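Local coordinates for regulator of Ty1 transposition protein 107 (Saccharomyces cerevisiae, PDB 3T7K) that binds phosphorylated histone H2A through its C-terminal tandem BRCT repeats and probably acts in this way in DNA damage repair, at residues C[135-139]-C[235-241]; C[177-182]-C[214-219]; C[196-202]-C[222-228]. One frame throughout, in Å; residues are numbered along the deposited sequence.

Contact 1 (C[135-139]-C[235-241]); sequences VFERA and SIFHLNV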
loop_
_atom_site.group_PDB
_atom_site.type_symbol
_atom_site.label_atom_id
_atom_site.label_comp_id
_atom_site.label_asym_id
_atom_site.label_seq_id
_atom_site.Cartn_x
_atom_site.Cartn_y
_atom_site.Cartn_z
ATOM N N VAL C 135 13.696 6.292 -8.934
ATOM C CA VAL C 135 14.452 6.961 -9.973
ATOM C C VAL C 135 15.818 6.273 -10.165
ATOM O O VAL C 135 16.226 6.025 -11.285
ATOM C CB VAL C 135 14.605 8.474 -9.675
ATOM C CG1 VAL C 135 15.267 8.688 -8.325
ATOM C CG2 VAL C 135 15.393 9.177 -10.786
ATOM N N PHE C 136 16.490 5.919 -9.075
ATOM C CA PHE C 136 17.811 5.280 -9.198
ATOM C C PHE C 136 17.695 3.814 -9.543
ATOM O O PHE C 136 18.573 3.230 -10.187
ATOM C CB PHE C 136 18.611 5.454 -7.929
ATOM C CG PHE C 136 18.976 6.864 -7.655
ATOM C CD1 PHE C 136 19.830 7.543 -8.501
ATOM C CD2 PHE C 136 18.478 7.515 -6.555
ATOM C CE1 PHE C 136 20.177 8.849 -8.247
ATOM C CE2 PHE C 136 18.818 8.824 -6.294
ATOM C CZ PHE C 136 19.666 9.491 -7.147
ATOM N N GLU C 137 16.590 3.221 -9.113
ATOM C CA GLU C 137 16.295 1.864 -9.487
ATOM C C GLU C 137 16.117 1.777 -10.998
ATOM O O GLU C 137 16.663 0.875 -11.640
ATOM C CB GLU C 137 15.042 1.387 -8.754
ATOM C CG GLU C 137 14.492 0.114 -9.293
ATOM C CD GLU C 137 13.223 -0.313 -8.600
ATOM O OE1 GLU C 137 12.630 0.492 -7.837
ATOM O OE2 GLU C 137 12.830 -1.468 -8.832
ATOM N N ARG C 138 15.352 2.714 -11.560
ATOM C CA ARG C 138 15.229 2.860 -13.011
ATOM C C ARG C 138 16.566 3.030 -13.715
ATOM O O ARG C 138 16.703 2.658 -14.884
ATOM C CB ARG C 138 14.412 4.105 -13.370
ATOM C CG ARG C 138 12.951 3.941 -13.270
ATOM C CD ARG C 138 12.203 4.992 -14.083
ATOM N NE ARG C 138 12.196 6.336 -13.500
ATOM C CZ ARG C 138 11.570 6.676 -12.381
ATOM N NH1 ARG C 138 10.920 5.762 -11.663
ATOM N NH2 ARG C 138 11.598 7.938 -11.970
ATOM N N ALA C 139 17.527 3.650 -13.038
ATOM C CA ALA C 139 18.804 3.990 -13.663
ATOM C C ALA C 139 19.834 2.889 -13.493
ATOM O O ALA C 139 20.987 3.037 -13.905
ATOM C CB ALA C 139 19.348 5.295 -13.087
ATOM N N SER C 235 18.834 14.606 -10.345
ATOM C CA SER C 235 18.091 13.428 -10.785
ATOM C C SER C 235 16.760 13.317 -10.017
ATOM O O SER C 235 15.742 12.980 -10.597
ATOM C CB SER C 235 18.905 12.154 -10.581
ATOM O OG SER C 235 20.163 12.240 -11.228
ATOM N N ILE C 236 16.785 13.602 -8.721
ATOM C CA ILE C 236 15.588 13.482 -7.907
ATOM C C ILE C 236 14.561 14.542 -8.301
ATOM O O ILE C 236 13.399 14.226 -8.491
ATOM C CB ILE C 236 15.912 13.543 -6.414
ATOM C CG1 ILE C 236 16.693 12.295 -6.008
ATOM C CG2 ILE C 236 14.627 13.638 -5.579
ATOM C CD1 ILE C 236 17.426 12.443 -4.692
ATOM N N PHE C 237 15.004 15.786 -8.459
ATOM C CA PHE C 237 14.115 16.873 -8.881
ATOM C C PHE C 237 13.479 16.619 -10.231
ATOM O O PHE C 237 12.390 17.104 -10.499
ATOM C CB PHE C 237 14.860 18.202 -8.950
ATOM C CG PHE C 237 15.162 18.783 -7.620
ATOM C CD1 PHE C 237 14.472 18.362 -6.503
ATOM C CD2 PHE C 237 16.148 19.745 -7.479
ATOM C CE1 PHE C 237 14.749 18.892 -5.264
ATOM C CE2 PHE C 237 16.434 20.280 -6.248
ATOM C CZ PHE C 237 15.730 19.853 -5.135
ATOM N N HIS C 238 14.179 15.884 -11.092
ATOM C CA HIS C 238 13.660 15.535 -12.407
ATOM C C HIS C 238 13.041 14.142 -12.410
ATOM O O HIS C 238 12.522 13.695 -13.433
ATOM C CB HIS C 238 14.788 15.567 -13.444
ATOM C CG HIS C 238 15.298 16.941 -13.748
ATOM N ND1 HIS C 238 16.619 17.198 -14.039
ATOM C CD2 HIS C 238 14.656 18.132 -13.822
ATOM C CE1 HIS C 238 16.776 18.490 -14.265
ATOM N NE2 HIS C 238 15.599 19.079 -14.145
ATOM N N LEU C 239 13.122 13.443 -11.280
ATOM C CA LEU C 239 12.787 12.018 -11.235
ATOM C C LEU C 239 13.302 11.264 -12.467
ATOM O O LEU C 239 12.641 10.366 -12.995
ATOM C CB LEU C 239 11.283 11.808 -11.049
ATOM C CG LEU C 239 10.838 12.143 -9.625
ATOM C CD1 LEU C 239 9.368 11.775 -9.396
ATOM C CD2 LEU C 239 11.724 11.412 -8.652
ATOM N N ASN C 240 14.501 11.628 -12.912
ATOM C CA ASN C 240 15.131 10.931 -14.020
ATOM C C ASN C 240 16.653 11.055 -13.930
ATOM O O ASN C 240 17.178 12.142 -13.682
ATOM C CB ASN C 240 14.656 11.515 -15.340
ATOM C CG ASN C 240 15.285 10.829 -16.538
ATOM O OD1 ASN C 240 15.128 9.623 -16.721
ATOM N ND2 ASN C 240 15.988 11.599 -17.371
ATOM N N VAL C 241 17.359 9.944 -14.090
ATOM C CA VAL C 241 18.809 10.017 -14.233
ATOM C C VAL C 241 19.132 10.239 -15.698
ATOM O O VAL C 241 18.863 9.382 -16.536
ATOM C CB VAL C 241 19.501 8.738 -13.753
ATOM C CG1 VAL C 241 20.946 8.719 -14.221
ATOM C CG2 VAL C 241 19.430 8.656 -12.241
HETATM O O HOH W 1 16.195 7.437 -13.888
HETATM O O HOH W 2 13.175 7.964 -15.311
#

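Contact 2 (C[177-182]-C[214-219]); sequences CTFEDI and LINDRD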
loop_
_atom_site.group_PDB
_atom_site.type_symbol
_atom_site.label_atom_id
_atom_site.label_comp_id
_atom_site.label_asym_id
_atom_site.label_seq_id
_atom_site.Cartn_x
_atom_site.Cartn_y
_atom_site.Cartn_z
ATOM N N CYS C 177 40.441 4.302 2.991
ATOM C CA CYS C 177 39.906 3.141 2.275
ATOM C C CYS C 177 40.822 2.540 1.205
ATOM O O CYS C 177 41.530 3.247 0.487
ATOM C CB CYS C 177 38.547 3.469 1.651
ATOM S SG CYS C 177 38.680 4.367 0.098
ATOM N N THR C 178 40.782 1.214 1.113
ATOM C CA THR C 178 41.494 0.470 0.087
ATOM C C THR C 178 40.481 -0.007 -0.938
ATOM O O THR C 178 39.273 0.085 -0.714
ATOM C CB THR C 178 42.123 -0.791 0.668
ATOM O OG1 THR C 178 41.072 -1.664 1.114
ATOM C CG2 THR C 178 43.045 -0.454 1.838
ATOM N N PHE C 179 40.973 -0.550 -2.048
ATOM C CA PHE C 179 40.090 -1.092 -3.079
ATOM C C PHE C 179 39.101 -2.108 -2.511
ATOM O O PHE C 179 37.928 -2.121 -2.886
ATOM C CB PHE C 179 40.891 -1.711 -4.225
ATOM C CG PHE C 179 40.057 -2.526 -5.172
ATOM C CD1 PHE C 179 39.371 -1.917 -6.213
ATOM C CD2 PHE C 179 39.950 -3.895 -5.018
ATOM C CE1 PHE C 179 38.603 -2.657 -7.085
ATOM C CE2 PHE C 179 39.180 -4.646 -5.889
ATOM C CZ PHE C 179 38.501 -4.023 -6.924
ATOM N N GLU C 180 39.562 -2.948 -1.592
ATOM C CA GLU C 180 38.702 -3.999 -1.058
ATOM C C GLU C 180 37.459 -3.444 -0.343
ATOM O O GLU C 180 36.444 -4.136 -0.230
ATOM C CB GLU C 180 39.493 -4.944 -0.149
ATOM C CG GLU C 180 40.476 -5.853 -0.900
ATOM C CD GLU C 180 41.872 -5.246 -1.067
ATOM O OE1 GLU C 180 42.046 -4.037 -0.791
ATOM O OE2 GLU C 180 42.804 -5.988 -1.464
ATOM N N ASP C 181 37.537 -2.197 0.123
ATOM C CA ASP C 181 36.392 -1.537 0.766
ATOM C C ASP C 181 35.312 -1.110 -0.224
ATOM O O ASP C 181 34.173 -0.870 0.160
ATOM C CB ASP C 181 36.845 -0.306 1.555
ATOM C CG ASP C 181 37.797 -0.656 2.683
ATOM O OD1 ASP C 181 37.594 -1.722 3.315
ATOM O OD2 ASP C 181 38.754 0.126 2.924
ATOM N N ILE C 182 35.672 -0.993 -1.495
ATOM C CA ILE C 182 34.720 -0.527 -2.491
ATOM C C ILE C 182 33.789 -1.634 -2.932
ATOM O O ILE C 182 34.234 -2.680 -3.387
ATOM C CB ILE C 182 35.438 0.033 -3.714
ATOM C CG1 ILE C 182 36.457 1.086 -3.275
ATOM C CG2 ILE C 182 34.434 0.624 -4.688
ATOM C CD1 ILE C 182 37.218 1.690 -4.427
ATOM N N LEU C 214 42.861 3.308 -7.751
ATOM C CA LEU C 214 42.603 2.053 -7.057
ATOM C C LEU C 214 41.868 1.091 -7.963
ATOM O O LEU C 214 42.300 -0.047 -8.164
ATOM C CB LEU C 214 41.763 2.294 -5.803
ATOM C CG LEU C 214 42.400 2.321 -4.416
ATOM C CD1 LEU C 214 43.553 3.313 -4.352
ATOM C CD2 LEU C 214 41.326 2.655 -3.366
ATOM N N ILE C 215 40.743 1.540 -8.513
ATOM C CA ILE C 215 39.927 0.665 -9.325
ATOM C C ILE C 215 40.638 0.310 -10.617
ATOM O O ILE C 215 40.554 -0.817 -11.109
ATOM C CB ILE C 215 38.557 1.317 -9.665
ATOM C CG1 ILE C 215 37.725 1.484 -8.388
ATOM C CG2 ILE C 215 37.830 0.471 -10.717
ATOM C CD1 ILE C 215 36.501 2.422 -8.531
ATOM N N ASN C 216 41.330 1.278 -11.195
ATOM C CA ASN C 216 41.989 0.996 -12.453
ATOM C C ASN C 216 43.191 0.054 -12.288
ATOM O O ASN C 216 43.456 -0.756 -13.159
ATOM C CB ASN C 216 42.248 2.281 -13.257
ATOM C CG ASN C 216 40.923 2.906 -13.790
ATOM O OD1 ASN C 216 40.001 2.179 -14.190
ATOM N ND2 ASN C 216 40.826 4.236 -13.775
ATOM N N ASP C 217 43.847 0.101 -11.138
ATOM C CA ASP C 217 44.862 -0.898 -10.794
ATOM C C ASP C 217 44.300 -2.306 -10.633
ATOM O O ASP C 217 44.922 -3.272 -11.055
ATOM C CB ASP C 217 45.563 -0.529 -9.491
ATOM C CG ASP C 217 46.593 0.564 -9.676
ATOM O OD1 ASP C 217 46.855 0.921 -10.842
ATOM O OD2 ASP C 217 47.145 1.053 -8.660
ATOM N N ARG C 218 43.131 -2.425 -10.013
ATOM C CA ARG C 218 42.629 -3.733 -9.579
ATOM C C ARG C 218 41.538 -4.337 -10.453
ATOM O O ARG C 218 41.310 -5.548 -10.417
ATOM C CB ARG C 218 42.159 -3.641 -8.127
ATOM C CG ARG C 218 43.182 -2.967 -7.231
ATOM C CD ARG C 218 44.288 -3.943 -6.832
ATOM N NE ARG C 218 43.706 -4.943 -5.940
ATOM C CZ ARG C 218 43.737 -4.875 -4.612
ATOM N NH1 ARG C 218 44.367 -3.870 -4.004
ATOM N NH2 ARG C 218 43.157 -5.831 -3.894
ATOM N N ASP C 219 40.863 -3.500 -11.233
ATOM C CA ASP C 219 39.750 -3.949 -12.057
ATOM C C ASP C 219 39.700 -3.083 -13.310
ATOM O O ASP C 219 38.709 -2.399 -13.567
ATOM C CB ASP C 219 38.429 -3.838 -11.273
ATOM C CG ASP C 219 37.418 -4.881 -11.682
ATOM O OD1 ASP C 219 37.732 -5.648 -12.615
ATOM O OD2 ASP C 219 36.307 -4.931 -11.091
#

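Contact 3 (C[196-202]-C[222-228]); sequences FKYVLIV and ETILIVE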
loop_
_atom_site.group_PDB
_atom_site.type_symbol
_atom_site.label_atom_id
_atom_site.label_comp_id
_atom_site.label_asym_id
_atom_site.label_seq_id
_atom_site.Cartn_x
_atom_site.Cartn_y
_atom_site.Cartn_z
ATOM N N PHE C 196 26.978 0.566 -14.682
ATOM C CA PHE C 196 28.260 0.914 -14.091
ATOM C C PHE C 196 28.610 -0.086 -13.003
ATOM O O PHE C 196 27.810 -0.335 -12.111
ATOM C CB PHE C 196 28.214 2.332 -13.536
ATOM C CG PHE C 196 28.264 3.388 -14.596
ATOM C CD1 PHE C 196 29.458 3.685 -15.228
ATOM C CD2 PHE C 196 27.118 4.080 -14.962
ATOM C CE1 PHE C 196 29.521 4.655 -16.207
ATOM C CE2 PHE C 196 27.170 5.053 -15.933
ATOM C CZ PHE C 196 28.383 5.348 -16.563
ATOM N N LYS C 197 29.793 -0.685 -13.095
ATOM C CA LYS C 197 30.234 -1.615 -12.071
ATOM C C LYS C 197 30.522 -0.884 -10.750
ATOM O O LYS C 197 30.292 -1.422 -9.661
ATOM C CB LYS C 197 31.460 -2.393 -12.560
ATOM C CG LYS C 197 32.067 -3.344 -11.553
ATOM C CD LYS C 197 31.173 -4.555 -11.347
ATOM C CE LYS C 197 31.919 -5.637 -10.579
ATOM N NZ LYS C 197 33.347 -5.700 -11.019
ATOM N N TYR C 198 31.040 0.334 -10.834
ATOM C CA TYR C 198 31.354 1.086 -9.627
ATOM C C TYR C 198 30.772 2.480 -9.665
ATOM O O TYR C 198 31.025 3.240 -10.606
ATOM C CB TYR C 198 32.861 1.219 -9.435
ATOM C CG TYR C 198 33.566 -0.094 -9.288
ATOM C CD1 TYR C 198 33.605 -0.748 -8.064
ATOM C CD2 TYR C 198 34.194 -0.684 -10.374
ATOM C CE1 TYR C 198 34.265 -1.968 -7.928
ATOM C CE2 TYR C 198 34.851 -1.892 -10.252
ATOM C CZ TYR C 198 34.886 -2.529 -9.029
ATOM O OH TYR C 198 35.541 -3.727 -8.920
ATOM N N VAL C 199 30.043 2.821 -8.614
ATOM C CA VAL C 199 29.405 4.116 -8.513
ATOM C C VAL C 199 29.835 4.727 -7.210
ATOM O O VAL C 199 29.704 4.111 -6.152
ATOM C CB VAL C 199 27.847 4.014 -8.522
ATOM C CG1 VAL C 199 27.249 5.394 -8.611
ATOM C CG2 VAL C 199 27.388 3.188 -9.696
ATOM N N LEU C 200 30.354 5.944 -7.278
ATOM C CA LEU C 200 30.851 6.611 -6.090
ATOM C C LEU C 200 30.362 8.041 -6.071
ATOM O O LEU C 200 30.306 8.699 -7.112
ATOM C CB LEU C 200 32.386 6.591 -6.053
ATOM C CG LEU C 200 33.098 5.231 -6.154
ATOM C CD1 LEU C 200 33.327 4.812 -7.617
ATOM C CD2 LEU C 200 34.431 5.280 -5.439
ATOM N N ILE C 201 30.018 8.522 -4.881
ATOM C CA ILE C 201 29.585 9.889 -4.719
ATOM C C ILE C 201 30.688 10.515 -3.919
ATOM O O ILE C 201 31.068 9.993 -2.877
ATOM C CB ILE C 201 28.282 9.984 -3.916
ATOM C CG1 ILE C 201 27.150 9.294 -4.674
ATOM C CG2 ILE C 201 27.931 11.438 -3.660
ATOM C CD1 ILE C 201 25.817 9.249 -3.901
ATOM N N VAL C 202 31.233 11.613 -4.419
ATOM C CA VAL C 202 32.419 12.175 -3.810
ATOM C C VAL C 202 32.281 13.666 -3.613
ATOM O O VAL C 202 31.357 14.287 -4.133
ATOM C CB VAL C 202 33.695 11.867 -4.649
ATOM C CG1 VAL C 202 33.928 10.364 -4.718
ATOM C CG2 VAL C 202 33.587 12.466 -6.035
ATOM N N GLU C 222 36.755 -2.556 -16.085
ATOM C CA GLU C 222 35.376 -2.374 -15.613
ATOM C C GLU C 222 34.922 -0.917 -15.620
ATOM O O GLU C 222 35.728 0.001 -15.745
ATOM C CB GLU C 222 35.197 -3.025 -14.240
ATOM C CG GLU C 222 34.823 -4.508 -14.346
ATOM C CD GLU C 222 33.457 -4.732 -15.014
ATOM O OE1 GLU C 222 32.756 -3.741 -15.342
ATOM O OE2 GLU C 222 33.073 -5.908 -15.212
ATOM N N THR C 223 33.623 -0.688 -15.499
ATOM C CA THR C 223 33.141 0.666 -15.666
ATOM C C THR C 223 32.975 1.387 -14.335
ATOM O O THR C 223 32.735 0.771 -13.296
ATOM C CB THR C 223 31.849 0.678 -16.455
ATOM O OG1 THR C 223 30.909 -0.167 -15.795
ATOM C CG2 THR C 223 32.108 0.131 -17.852
ATOM N N ILE C 224 33.113 2.706 -14.382
ATOM C CA ILE C 224 33.110 3.522 -13.184
ATOM C C ILE C 224 32.331 4.791 -13.437
ATOM O O ILE C 224 32.425 5.384 -14.513
ATOM C CB ILE C 224 34.544 3.948 -12.804
ATOM C CG1 ILE C 224 35.471 2.739 -12.712
ATOM C CG2 ILE C 224 34.542 4.728 -11.495
ATOM C CD1 ILE C 224 36.960 3.114 -12.740
ATOM N N LEU C 225 31.562 5.210 -12.437
ATOM C CA LEU C 225 30.882 6.485 -12.484
ATOM C C LEU C 225 31.148 7.199 -11.174
ATOM O O LEU C 225 30.891 6.661 -10.103
ATOM C CB LEU C 225 29.378 6.281 -12.681
ATOM C CG LEU C 225 28.540 7.549 -12.568
ATOM C CD1 LEU C 225 28.955 8.561 -13.623
ATOM C CD2 LEU C 225 27.079 7.190 -12.734
ATOM N N ILE C 226 31.681 8.407 -11.251
ATOM C CA ILE C 226 31.933 9.185 -10.051
ATOM C C ILE C 226 31.230 10.523 -10.206
ATOM O O ILE C 226 31.485 11.256 -11.164
ATOM C CB ILE C 226 33.444 9.386 -9.821
ATOM C CG1 ILE C 226 34.167 8.038 -9.857
ATOM C CG2 ILE C 226 33.683 10.057 -8.493
ATOM C CD1 ILE C 226 35.661 8.127 -9.508
ATOM N N VAL C 227 30.339 10.837 -9.268
ATOM C CA VAL C 227 29.535 12.049 -9.360
ATOM C C VAL C 227 29.571 12.847 -8.067
ATOM O O VAL C 227 30.021 12.353 -7.028
ATOM C CB VAL C 227 28.050 11.713 -9.632
ATOM C CG1 VAL C 227 27.893 10.975 -10.953
ATOM C CG2 VAL C 227 27.518 10.879 -8.486
ATOM N N GLU C 228 29.102 14.087 -8.138
ATOM C CA GLU C 228 28.882 14.893 -6.947
ATOM C C GLU C 228 27.456 14.661 -6.419
ATOM O O GLU C 228 26.586 14.154 -7.134
ATOM C CB GLU C 228 29.075 16.378 -7.266
ATOM C CG GLU C 228 30.421 16.702 -7.915
ATOM C CD GLU C 228 30.650 18.189 -8.148
ATOM O OE1 GLU C 228 30.434 18.657 -9.285
ATOM O OE2 GLU C 228 31.062 18.879 -7.192
#

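Contact 1 (C[135-139]-C[235-241])
R138 reaches across to the end of helix 229-237 and donates from NH2 to the carbonyl O of L239, at 2.8 Å and 156°. The oxygen lies almost in the guanidinium plane, although from its own side the donor sits above the carbonyl plane. Arginine suits the place because its long chain, bent at chi3, brings two donors to one spot: NE holds a water at 2.6 Å, and this water donates to OD1 of N240 and, weakly, to L239 O. A second water links the backbones, giving a proton to V135 O and accepting one from V241 N at 2.8 Å.

L239 belongs to a Schellman motif, which probably helps to present its carbonyl to R138. With positive phi it stops the helix, its own N bonded to I236 O and N240 N bonded back to S235 O, and the chain then passes V135 and A139 on its way to V241. The short helix 135-138 is thereby joined to the end of helix 229-237 within the second BRCT repeat. I236 also touches L75 of helix 72-77, in the range of the first repeat, and L239 rests on I125 and K128 of helix 123-128.

The remaining contacts are van der Waals packing, mostly between apolar side chains. V135 has CG2 anti to its backbone N (chi1 57° for CG1), which directs this methyl onto the turn, 3.4 Å from N240 N; CG1 instead lies over one face of the F136 ring. A beta-branched residue can thus serve two neighbours at once. The F136 ring fills the space farther in, CD1 approaching V241 CG2 at 3.9 Å and CE2 approaching I236 CG1 at 4.1 Å, while W231 and C232 touch it as well. A139 is small enough to admit V241, yet its CB still meets V241 CG2 tightly, at 3.5 Å.

Contact 2 (C[177-182]-C[214-219])
OD2 of D219 is gripped twice, by the hydroxyl of Y198 and by a salt bridge from K197, and the CB of the same aspartate lies 4.4 Å from CZ of F179. The preceding residue, R218, lays its aliphatic part over the F179 ring: CB stands 3.6 Å from the centroid, 2° off the normal, a CH-pi contact. Bends at chi2 and chi3 bring the guanidinium back so that CD2 of F179 lies beneath one of its faces. Its NH2 meets OE2 of E180 in a salt bridge at the surface, modelled so short that its exact length is doubtful, with the two planar groups steeply turned. Deeper in, CD2 of L214 abuts the backbone N of F179 at 3.5 Å, and I182 CD1 meets I215 CG1 at 4.0 Å; the branched aliphatic chains of these two isoleucines suit their buried places. A serine in place of F179 would probably open a gap beside L214 and I215 and take away the ring on which the R218 chain rests. The 3-10 turn 179-181 thus packs against the side of the last turn of helix 205-218, the connecting helix of a beta-alpha-beta crossover in the BRCT fold.

Contact 3 (C[196-202]-C[222-228])
V202 and I226 pack unusually tightly, with CG2 of each 3.4 Å from the other, closer than carbons usually come. On the same face of the sheet L200 lies side by side with I226, CD1 to CG1 at 4.0 Å, and its CD1 also touches I224. These branched, buried chains suit neighbouring parallel strands, whose axes are 4.7 Å apart and 10° from parallel. The backbone ladder is regular: Y198 O accepts from L225 N at 2.7 Å, L225 O from L200 N at 3.0 Å, and the zigzag continues through V227 N and V202 N, each donor nearly along the C=O axis. On the other face I201 meets V227, while F196 closes the start of the ladder. Its ring lies flat over L225, whose CB stands 3.6 Å from the centroid and 12° off the normal.

Toward the strand starts the contact loosens and becomes partly exposed. The T223 hydroxyl, set between backbone N and carbonyl carbon by a chi1 of 56°, takes the K197 N-H at 3.0 Å and also bonds to the carbonyl of I195; a threonine here stands in for a strand carbonyl. Beyond it, K197 NZ and E222 OE2 are 4.2 Å apart, too far for a salt bridge: the lysine has D219 as its partner, and E222 turns OE1 back to the N-H of T223. The hydrocarbon parts of the two chains still pack obliquely.

In the sheet, strand 143-147 runs beside 198-201, with I144 against V199 and I201, and strand 249-253 borders 224-227. Helix 205-218, which connects strands 198-201 and 224-227, lies on the face of L200 and I224, touching them through F211 and I215.

All six segments belong to the second BRCT domain. Residues 135-139 come first and wait for 235-241 near the end, so contact 1 closes a long loop that encloses the other two contacts. Within it, contact 2 begins at 177-182 and closes at 214-219, but 196-202 intervenes and pairs only later with 222-228; contacts 2 and 3 therefore cross. They touch through D219 with K197 and Y198, and through I215 with I224, tying helix 205-218 to the sheet. Contact 1 lies at the opposite end of strand 224-227, where helix 229-237 follows; its centre is about 27 Å from that of contact 2 and about 16 Å from that of contact 3.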